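Probable enoyl-CoA hydratase/isomerase (Mycobacterium abscessus, PDB 3SWX) probably acts on the double bond of enoyl-CoA thioesters, hydrating or isomerising it, as a member of the crotonase-like enoyl-CoA hydratase/isomerase family. Local coordinates at residues Arg55-Tyr60 and Lys103-Ala108. Residues are numbered along the deposited sequence; the frame is centred on the assembly and turned at random.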
# COMPACT_ATOMS: atom_id res chain seq x y z
N ARG B 55 6.62 9.42 25.89
CA ARG B 55 5.45 9.15 25.07
C ARG B 55 5.73 9.14 23.57
O ARG B 55 4.87 8.72 22.80
CB ARG B 55 4.37 10.19 25.38
CG ARG B 55 3.91 10.20 26.84
CD ARG B 55 2.81 11.21 27.09
NE ARG B 55 2.28 11.04 28.45
CZ ARG B 55 1.16 11.62 28.91
NH1 ARG B 55 0.44 12.42 28.14
NH2 ARG B 55 0.75 11.37 30.14
N ALA B 56 6.90 9.66 23.17
CA ALA B 56 7.31 9.76 21.77
C ALA B 56 8.83 9.94 21.71
O ALA B 56 9.44 10.38 22.67
CB ALA B 56 6.63 10.92 21.09
N ALA B 57 9.43 9.57 20.59
CA ALA B 57 10.85 9.76 20.39
C ALA B 57 11.13 10.29 18.97
O ALA B 57 10.50 9.85 18.01
CB ALA B 57 11.64 8.46 20.66
N VAL B 58 12.11 11.19 18.88
CA VAL B 58 12.53 11.83 17.64
C VAL B 58 13.98 11.46 17.40
O VAL B 58 14.80 11.61 18.29
CB VAL B 58 12.39 13.35 17.74
CG1 VAL B 58 13.04 14.04 16.57
CG2 VAL B 58 10.92 13.72 17.80
N LEU B 59 14.29 10.95 16.20
CA LEU B 59 15.63 10.56 15.82
C LEU B 59 16.04 11.37 14.59
O LEU B 59 15.29 11.44 13.61
CB LEU B 59 15.68 9.06 15.50
CG LEU B 59 17.01 8.50 14.97
CD1 LEU B 59 18.15 8.69 15.98
CD2 LEU B 59 16.83 7.01 14.66
N TYR B 60 17.20 12.02 14.69
CA TYR B 60 17.75 12.87 13.62
C TYR B 60 19.26 12.65 13.65
O TYR B 60 19.77 11.86 14.46
CB TYR B 60 17.40 14.35 13.86
CG TYR B 60 18.17 14.94 15.00
CD1 TYR B 60 17.84 14.64 16.32
CD2 TYR B 60 19.27 15.78 14.77
CE1 TYR B 60 18.57 15.14 17.36
CE2 TYR B 60 20.00 16.29 15.80
CZ TYR B 60 19.64 15.98 17.10
OH TYR B 60 20.37 16.48 18.15
N LYS B 103 5.99 2.21 21.39
CA LYS B 103 5.66 3.62 21.41
C LYS B 103 6.25 4.30 20.18
O LYS B 103 7.15 3.74 19.53
CB LYS B 103 6.18 4.28 22.69
CG LYS B 103 5.62 3.66 23.94
CD LYS B 103 6.11 4.38 25.16
CE LYS B 103 7.57 4.10 25.45
NZ LYS B 103 7.95 4.69 26.77
N PRO B 104 5.76 5.51 19.87
CA PRO B 104 6.07 6.13 18.58
C PRO B 104 7.52 6.53 18.40
O PRO B 104 8.18 6.94 19.35
CB PRO B 104 5.14 7.34 18.55
CG PRO B 104 4.02 6.98 19.46
CD PRO B 104 4.68 6.23 20.57
N LEU B 105 8.01 6.36 17.18
CA LEU B 105 9.31 6.87 16.75
C LEU B 105 9.13 7.76 15.51
O LEU B 105 8.49 7.37 14.53
CB LEU B 105 10.26 5.72 16.44
CG LEU B 105 11.68 6.12 15.99
CD1 LEU B 105 12.51 6.86 17.06
CD2 LEU B 105 12.47 4.88 15.46
N LEU B 106 9.67 8.96 15.57
CA LEU B 106 9.65 9.84 14.42
C LEU B 106 11.09 10.00 13.96
O LEU B 106 12.01 10.03 14.77
CB LEU B 106 9.05 11.21 14.78
CG LEU B 106 7.61 11.20 15.31
CD1 LEU B 106 7.57 10.92 16.83
CD2 LEU B 106 6.92 12.51 14.99
N VAL B 107 11.29 10.08 12.65
CA VAL B 107 12.63 10.29 12.10
C VAL B 107 12.67 11.55 11.25
O VAL B 107 11.84 11.73 10.36
CB VAL B 107 13.14 9.06 11.32
CG1 VAL B 107 14.36 9.42 10.47
CG2 VAL B 107 13.48 7.92 12.29
N ALA B 108 13.62 12.43 11.55
CA ALA B 108 13.81 13.69 10.84
C ALA B 108 15.09 13.59 10.03
O ALA B 108 16.15 13.37 10.61
CB ALA B 108 13.90 14.86 11.84
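A57 and L59 supply the polar grip of 55-60 on 103-108, each giving its N-H and taking one through its carbonyl, as expected for parallel strands. The bond from A57 N to P104 O is the poor one: it is 3.2 Å long, bent to 135° at the hydrogen, and the donor sits above the carbonyl plane. P104 O also pairs with the hydroxyl of Y48. Further along, L106 N reaches A57 O at 2.7 Å, L59 N meets L106 O at 2.8 Å, and A108 N meets L59 O at 2.8 Å, all three much straighter. Weaker CA-H...O contacts lie alongside these bonds; V107 CA, for one, is 3.3 Å from L59 O.

These are the two middle strands of the six-stranded sheet in the crotonase fold, the strands running in nearly the same direction, 24° apart. Strand 19-24 bonds to the far edge of 56-60, and strand 126-130 lies next to 105-108 on its other side.

Apolar contacts fall on both faces. On one, L105 has CG anti to the backbone N (chi1 -179°), and its CD1 touches A57 CB at 4.0 Å and also approaches L59 CB. L59 CB meets V107 CG2 beside it, while F66 and A124 cover V107. On the other face, V58 CG2 rests against L106 CB and A56 CB lies near L106 CD1; helix 193-205 covers this side through A201 and I200. At the far end Y60 and A108 touch through their CB atoms, at 4.1 Å, while the phenol ring turns away and its hydroxyl bonds to E62 and R14. At the start, P104 sets CD of its ring against R55 O, and its ring packs on V212 and L216 and on L168 of a neighbouring subunit.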